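Local atomic coordinates of putative potassium transport protein (Staphylococcus aureus 08BA02176, PDB entry 4XTT), a protein that probably regulates potassium uptake as the cytoplasmic KtrA subunit of a Ktr transporter, binding the second messenger cyclic di-AMP through its RCK C domain. Residues Ile17-Ala22 / Gly66-Met71; Asn43-Lys48 / Ile70-Asp75. One frame throughout, in Å; residues are numbered along the deposited sequence.

Overall arrangement
Both contacts pair neighbouring strands of one antiparallel sheet in the TrkA-C (RCK C) domain, and their centres lie about 7 Å apart. Strand 68-72, the last in the chain, runs between its two partners: contact 1 joins it to strand 15-21 and contact 2 to strand 43-49, so strands far apart in sequence become neighbours. Ile70 and Met71 belong to both contacts. Leu69 packs on Ile44 and Ile47, while Ile17 packs on Ile72, tying the two pairings together. Both also touch the second subunit. Contact 2 holds Ile44, which binds cyclic di-AMP directly, and contact 1 extends the same sheet away from the ligand to strand 15-21.

Contact 1 (Ile17-Ala22 / Gly66-Met71); sequences IVELKA and GDILIM
Val18 and Met71 exchange two backbone hydrogen bonds, Val18 N to Met71 O and Met71 N to Val18 O, both 2.9 Å. Leu20 and Leu69 repeat the exchange two residues on, and Ala22 N to Asp67 O (2.7 Å) prolongs the ladder just past the strands. The buried side carries Leu69 and Met71 with Val18 and Leu20, under helix 75-83, which reaches it through Leu78, Phe81 and Glu82. Met71 rises beside Val18 O, then bends at its last torsion (chi3 -52°), which brings CE back to 4.0 Å from Leu20 CB and 4.3 Å from Val18 CG1. On the other side Glu19 crosses Ile68, whose CG2 lies 3.6 Å from Glu19 CG, and CG of Glu19 runs alongside CG1 of Ile70. Ala3 of the second subunit packs on Glu19, and the carboxylate of Asp7 of that subunit comes near that of Glu19, two like charges. The solvent side lies at Lys21, an exposed residue that touches Gly66 lightly, Lys21 CG 4.2 Å from Gly66 CA. Such a ladder, with a helix across one face, joins strand 15-21 to the antiparallel sheet of the RCK C domain.

Contact 2 (Asn43-Lys48 / Ile70-Asp75); sequences NIIAIK and IMIGHD. With 2BA ((2R,3R,3aS,5R,7aR,9R,10R,10aS,12R,14aR)-2,9-bis(6-amino-9H-purin-9-yl)octahydro-2H,7H-difuro[3,2-d:3',2'-j][1,3,7,9,2,8 ]tetraoxadiphosphacyclododecine-3,5,10,12-tetrol 5,12-dioxide), chain C.
A beta bulge sets Ile45 and Ala46 together opposite Ile70: Ile45 N gives its hydrogen to Ile70 O (3.0 Å), while Ile70 N gives its own to Ala46 O (3.0 Å). The extra residue sits at Ile45, whose psi of -40° is helix-like and breaks the regular alternation of the strand. Ile70 CD1 crosses to Lys48 CG, 4.0 Å away. Before the bulge the pairing is regular, with Asn43 and Ile72 joined by two backbone bonds; Ile72 O also accepts a hydrogen bond from the hydroxyl OG of Ser56 of the second subunit. CG1 of Ile72 lies anti to its backbone N (chi1 -172°), which turns CG2 in between the N and the carbonyl carbon; from there it meets Ile45 CD1 at 3.6 Å and Asn43 CB at 3.7 Å. Between these pairs, Ile44 faces Met71 in a non-hydrogen-bonded position, so its N and O point away from strand 68-72 and into the cyclic di-AMP pocket of this RCK C domain. There they read one adenine by its edge: Ile44 N donates to N11 of the ligand (3.0 Å), and the ligand's amino N61 donates to Ile44 O (2.8 Å). Ile44 N of the second subunit also bonds the ligand, as do Asp35 of both subunits.

Contact 1 (Ile17-Ala22 / Gly66-Met71)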
loop_
_atom_site.group_PDB
_atom_site.type_symbol
_atom_site.label_atom_id
_atom_site.label_comp_id
_atom_site.label_asym_id
_atom_site.label_seq_id
_atom_site.Cartn_x
_atom_site.Cartn_y
_atom_site.Cartn_z
ATOM N N ILE A 17 -0.677 -5.455 -9.643
ATOM C CA ILE A 17 -1.433 -5.761 -8.430
ATOM C C ILE A 17 -1.938 -7.191 -8.472
ATOM O O ILE A 17 -2.535 -7.635 -9.449
ATOM C CB ILE A 17 -2.640 -4.831 -8.213
ATOM C CG1 ILE A 17 -2.175 -3.456 -7.765
ATOM C CG2 ILE A 17 -3.509 -5.335 -7.082
ATOM C CD1 ILE A 17 -3.318 -2.540 -7.346
ATOM N N VAL A 18 -1.647 -7.920 -7.407
ATOM C CA VAL A 18 -1.926 -9.337 -7.343
ATOM C C VAL A 18 -2.672 -9.628 -6.057
ATOM O O VAL A 18 -2.397 -9.032 -5.014
ATOM C CB VAL A 18 -0.626 -10.174 -7.408
ATOM C CG1 VAL A 18 -0.915 -11.643 -7.153
ATOM C CG2 VAL A 18 0.062 -9.980 -8.761
ATOM N N GLU A 19 -3.659 -10.503 -6.144
ATOM C CA GLU A 19 -4.323 -11.024 -4.964
ATOM C C GLU A 19 -3.743 -12.364 -4.529
ATOM O O GLU A 19 -3.400 -13.203 -5.359
ATOM C CB GLU A 19 -5.820 -11.138 -5.213
ATOM C CG GLU A 19 -6.555 -9.841 -4.963
ATOM C CD GLU A 19 -8.015 -9.938 -5.321
ATOM O OE1 GLU A 19 -8.539 -11.073 -5.356
ATOM O OE2 GLU A 19 -8.643 -8.877 -5.519
ATOM N N LEU A 20 -3.647 -12.566 -3.222
ATOM C CA LEU A 20 -3.114 -13.815 -2.697
ATOM C C LEU A 20 -3.933 -14.273 -1.495
ATOM O O LEU A 20 -4.016 -13.580 -0.483
ATOM C CB LEU A 20 -1.648 -13.653 -2.298
ATOM C CG LEU A 20 -1.020 -14.928 -1.742
ATOM C CD1 LEU A 20 -0.967 -15.983 -2.833
ATOM C CD2 LEU A 20 0.361 -14.668 -1.173
ATOM N N LYS A 21 -4.517 -15.461 -1.612
ATOM C CA LYS A 21 -5.405 -15.981 -0.583
ATOM C C LYS A 21 -4.578 -16.621 0.521
ATOM O O LYS A 21 -3.604 -17.325 0.248
ATOM C CB LYS A 21 -6.392 -16.981 -1.193
ATOM C CG LYS A 21 -7.407 -17.578 -0.217
ATOM C CD LYS A 21 -8.732 -17.881 -0.918
ATOM C CE LYS A 21 -8.503 -18.393 -2.339
ATOM N NZ LYS A 21 -9.755 -18.502 -3.138
ATOM N N ALA A 22 -4.957 -16.365 1.767
ATOM C CA ALA A 22 -4.177 -16.838 2.901
ATOM C C ALA A 22 -4.335 -18.339 3.122
ATOM O O ALA A 22 -5.452 -18.854 3.225
ATOM C CB ALA A 22 -4.572 -16.084 4.156
ATOM N N GLY A 66 -8.783 -17.611 4.350
ATOM C CA GLY A 66 -9.631 -17.008 3.342
ATOM C C GLY A 66 -9.378 -15.530 3.125
ATOM O O GLY A 66 -9.947 -14.934 2.206
ATOM N N ASP A 67 -8.533 -14.938 3.967
ATOM C CA ASP A 67 -8.126 -13.548 3.791
ATOM C C ASP A 67 -7.378 -13.370 2.486
ATOM O O ASP A 67 -6.426 -14.093 2.199
ATOM C CB ASP A 67 -7.251 -13.075 4.952
ATOM C CG ASP A 67 -8.053 -12.700 6.175
ATOM O OD1 ASP A 67 -9.255 -12.394 6.032
ATOM O OD2 ASP A 67 -7.478 -12.721 7.281
ATOM N N ILE A 68 -7.832 -12.416 1.689
ATOM C CA ILE A 68 -7.193 -12.118 0.422
ATOM C C ILE A 68 -6.324 -10.869 0.542
ATOM O O ILE A 68 -6.837 -9.761 0.702
ATOM C CB ILE A 68 -8.237 -11.942 -0.698
ATOM C CG1 ILE A 68 -9.046 -13.234 -0.864
ATOM C CG2 ILE A 68 -7.553 -11.589 -2.012
ATOM C CD1 ILE A 68 -10.209 -13.115 -1.811
ATOM N N LEU A 69 -5.007 -11.049 0.494
ATOM C CA LEU A 69 -4.107 -9.905 0.550
ATOM C C LEU A 69 -4.042 -9.260 -0.825
ATOM O O LEU A 69 -3.780 -9.930 -1.823
ATOM C CB LEU A 69 -2.698 -10.305 1.015
ATOM C CG LEU A 69 -2.576 -11.151 2.284
ATOM C CD1 LEU A 69 -1.130 -11.253 2.716
ATOM C CD2 LEU A 69 -3.424 -10.591 3.414
ATOM N N ILE A 70 -4.288 -7.957 -0.878
ATOM C CA ILE A 70 -4.172 -7.238 -2.134
ATOM C C ILE A 70 -2.807 -6.546 -2.166
ATOM O O ILE A 70 -2.556 -5.583 -1.431
ATOM C CB ILE A 70 -5.313 -6.225 -2.307
ATOM C CG1 ILE A 70 -6.656 -6.909 -2.050
ATOM C CG2 ILE A 70 -5.277 -5.618 -3.691
ATOM C CD1 ILE A 70 -7.853 -6.002 -2.220
ATOM N N MET A 71 -1.926 -7.037 -3.029
ATOM C CA MET A 71 -0.536 -6.617 -2.980
ATOM C C MET A 71 -0.137 -5.850 -4.221
ATOM O O MET A 71 -0.625 -6.116 -5.323
ATOM C CB MET A 71 0.378 -7.825 -2.822
ATOM C CG MET A 71 0.004 -8.748 -1.697
ATOM S SD MET A 71 1.071 -10.195 -1.685
ATOM C CE MET A 71 0.897 -10.713 -3.389
#

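Contact 2 (Asn43-Lys48 / Ile70-Asp75)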
loop_
_atom_site.group_PDB
_atom_site.type_symbol
_atom_site.label_atom_id
_atom_site.label_comp_id
_atom_site.label_asym_id
_atom_site.label_seq_id
_atom_site.Cartn_x
_atom_site.Cartn_y
_atom_site.Cartn_z
ATOM N N ASN A 43 3.915 -3.909 -1.002
ATOM C CA ASN A 43 2.957 -3.141 -0.226
ATOM C C ASN A 43 1.587 -3.809 -0.234
ATOM O O ASN A 43 1.056 -4.149 -1.296
ATOM C CB ASN A 43 2.853 -1.723 -0.773
ATOM C CG ASN A 43 1.894 -0.854 0.022
ATOM O OD1 ASN A 43 1.766 -1.001 1.236
ATOM N ND2 ASN A 43 1.227 0.070 -0.663
ATOM N N ILE A 44 1.042 -4.044 0.955
ATOM C CA ILE A 44 -0.308 -4.574 1.075
ATOM C C ILE A 44 -1.264 -3.404 1.287
ATOM O O ILE A 44 -1.238 -2.745 2.334
ATOM C CB ILE A 44 -0.407 -5.581 2.225
ATOM C CG1 ILE A 44 0.559 -6.742 1.971
ATOM C CG2 ILE A 44 -1.843 -6.051 2.419
ATOM C CD1 ILE A 44 0.354 -7.913 2.870
ATOM N N ILE A 45 -2.093 -3.148 0.276
ATOM C CA ILE A 45 -3.004 -2.000 0.248
ATOM C C ILE A 45 -4.217 -2.272 1.132
ATOM O O ILE A 45 -4.721 -1.380 1.817
ATOM C CB ILE A 45 -3.460 -1.681 -1.198
ATOM C CG1 ILE A 45 -2.241 -1.467 -2.089
ATOM C CG2 ILE A 45 -4.347 -0.458 -1.232
ATOM C CD1 ILE A 45 -2.573 -1.260 -3.552
ATOM N N ALA A 46 -4.694 -3.512 1.081
ATOM C CA ALA A 46 -5.891 -3.921 1.803
ATOM C C ALA A 46 -5.968 -5.439 1.937
ATOM O O ALA A 46 -5.214 -6.176 1.291
ATOM C CB ALA A 46 -7.141 -3.396 1.109
ATOM N N ILE A 47 -6.887 -5.889 2.786
ATOM C CA ILE A 47 -7.185 -7.307 2.966
ATOM C C ILE A 47 -8.664 -7.516 2.686
ATOM O O ILE A 47 -9.499 -6.763 3.193
ATOM C CB ILE A 47 -6.858 -7.802 4.405
ATOM C CG1 ILE A 47 -5.358 -7.708 4.690
ATOM C CG2 ILE A 47 -7.319 -9.235 4.610
ATOM C CD1 ILE A 47 -4.960 -8.209 6.075
ATOM N N LYS A 48 -9.003 -8.516 1.877
ATOM C CA LYS A 48 -10.416 -8.844 1.677
ATOM C C LYS A 48 -10.902 -9.862 2.691
ATOM O O LYS A 48 -10.511 -11.030 2.662
ATOM C CB LYS A 48 -10.689 -9.389 0.279
ATOM C CG LYS A 48 -10.745 -8.355 -0.800
ATOM C CD LYS A 48 -11.650 -8.820 -1.932
ATOM C CE LYS A 48 -13.104 -8.946 -1.457
ATOM N NZ LYS A 48 -14.087 -9.060 -2.583
ATOM N N ILE A 70 -4.288 -7.957 -0.878
ATOM C CA ILE A 70 -4.172 -7.238 -2.134
ATOM C C ILE A 70 -2.807 -6.546 -2.166
ATOM O O ILE A 70 -2.556 -5.583 -1.431
ATOM C CB ILE A 70 -5.313 -6.225 -2.307
ATOM C CG1 ILE A 70 -6.656 -6.909 -2.050
ATOM C CG2 ILE A 70 -5.277 -5.618 -3.691
ATOM C CD1 ILE A 70 -7.853 -6.002 -2.220
ATOM N N MET A 71 -1.926 -7.037 -3.029
ATOM C CA MET A 71 -0.536 -6.617 -2.980
ATOM C C MET A 71 -0.137 -5.850 -4.221
ATOM O O MET A 71 -0.625 -6.116 -5.323
ATOM C CB MET A 71 0.378 -7.825 -2.822
ATOM C CG MET A 71 0.004 -8.748 -1.697
ATOM S SD MET A 71 1.071 -10.195 -1.685
ATOM C CE MET A 71 0.897 -10.713 -3.389
ATOM N N ILE A 72 0.786 -4.919 -4.040
ATOM C CA ILE A 72 1.311 -4.150 -5.148
ATOM C C ILE A 72 2.825 -4.038 -4.997
ATOM O O ILE A 72 3.333 -3.777 -3.905
ATOM C CB ILE A 72 0.614 -2.772 -5.214
ATOM C CG1 ILE A 72 1.004 -2.011 -6.472
ATOM C CG2 ILE A 72 0.903 -1.945 -3.968
ATOM C CD1 ILE A 72 0.181 -0.760 -6.649
ATOM N N GLY A 73 3.544 -4.270 -6.092
ATOM C CA GLY A 73 4.997 -4.263 -6.077
ATOM C C GLY A 73 5.595 -4.778 -7.377
ATOM O O GLY A 73 4.881 -5.050 -8.347
ATOM N N HIS A 74 6.918 -4.894 -7.402
ATOM C CA HIS A 74 7.628 -5.405 -8.567
ATOM C C HIS A 74 7.336 -6.889 -8.748
ATOM O O HIS A 74 7.208 -7.618 -7.764
ATOM C CB HIS A 74 9.132 -5.158 -8.409
ATOM C CG HIS A 74 9.917 -5.339 -9.668
ATOM N ND1 HIS A 74 10.308 -6.581 -10.130
ATOM C CD2 HIS A 74 10.397 -4.441 -10.559
ATOM C CE1 HIS A 74 10.989 -6.436 -11.250
ATOM N NE2 HIS A 74 11.058 -5.147 -11.535
ATOM N N ASP A 75 7.261 -7.341 -10.000
ATOM C CA ASP A 75 6.882 -8.728 -10.288
ATOM C C ASP A 75 7.835 -9.748 -9.683
ATOM O O ASP A 75 7.411 -10.807 -9.229
ATOM C CB ASP A 75 6.825 -8.973 -11.795
ATOM C CG ASP A 75 5.605 -8.371 -12.439
ATOM O OD1 ASP A 75 4.682 -7.962 -11.705
ATOM O OD2 ASP A 75 5.571 -8.319 -13.687
HETATM P P 2BA C . 8.540 -1.315 7.304
HETATM O O1P 2BA C . 8.270 -1.494 5.860
HETATM O O2P 2BA C . 10.021 -1.163 7.463
HETATM O "O5'" 2BA C . 7.844 0.044 7.796
HETATM C "C5'" 2BA C . 7.968 0.437 9.175
HETATM C "C4'" 2BA C . 7.061 1.570 9.445
HETATM O "O4'" 2BA C . 7.188 2.653 8.421
HETATM C "C3'" 2BA C . 5.676 1.113 9.374
HETATM O "O3'" 2BA C . 5.235 0.680 10.690
HETATM C "C2'" 2BA C . 4.904 2.268 8.965
HETATM O "O2'" 2BA C . 4.521 3.064 10.122
HETATM C "C1'" 2BA C . 5.800 3.045 8.081
HETATM N N9 2BA C . 5.563 2.710 6.749
HETATM C C8 2BA C . 6.390 2.045 6.188
HETATM N N7 2BA C . 5.993 1.821 4.903
HETATM C C5 2BA C . 4.683 2.558 4.912
HETATM C C6 2BA C . 3.632 2.853 4.056
HETATM N N6 2BA C . 3.687 2.363 2.749
HETATM N N1 2BA C . 2.569 3.584 4.430
HETATM C C2 2BA C . 2.490 4.058 5.648
HETATM N N3 2BA C . 3.438 3.828 6.537
HETATM C C4 2BA C . 4.538 3.104 6.235
HETATM P P1 2BA C . 4.270 -0.608 10.730
HETATM O O1P1 2BA C . 3.032 -0.213 10.004
HETATM O O2P1 2BA C . 3.914 -0.873 12.153
HETATM O "O5'1" 2BA C . 4.789 -1.958 10.040
HETATM C "C5'1" 2BA C . 6.012 -2.557 10.438
HETATM C "C4'1" 2BA C . 6.359 -3.581 9.428
HETATM O "O4'1" 2BA C . 5.187 -4.458 9.159
HETATM C "C3'1" 2BA C . 6.676 -2.943 8.141
HETATM O "O3'1" 2BA C . 8.095 -2.672 8.023
HETATM C "C2'1" 2BA C . 6.275 -3.896 7.119
HETATM O "O2'1" 2BA C . 7.368 -4.820 6.889
HETATM C "C1'1" 2BA C . 5.119 -4.618 7.678
HETATM N N91 2BA C . 3.912 -4.081 7.189
HETATM C C81 2BA C . 3.177 -3.474 7.953
HETATM N N71 2BA C . 2.050 -3.014 7.322
HETATM C C51 2BA C . 2.366 -3.549 5.946
HETATM C C61 2BA C . 1.774 -3.558 4.678
HETATM N N61 2BA C . 0.515 -2.917 4.480
HETATM N N11 2BA C . 2.332 -4.137 3.643
HETATM C C21 2BA C . 3.500 -4.757 3.753
HETATM N N31 2BA C . 4.167 -4.820 4.911
HETATM C C41 2BA C . 3.654 -4.243 6.028
#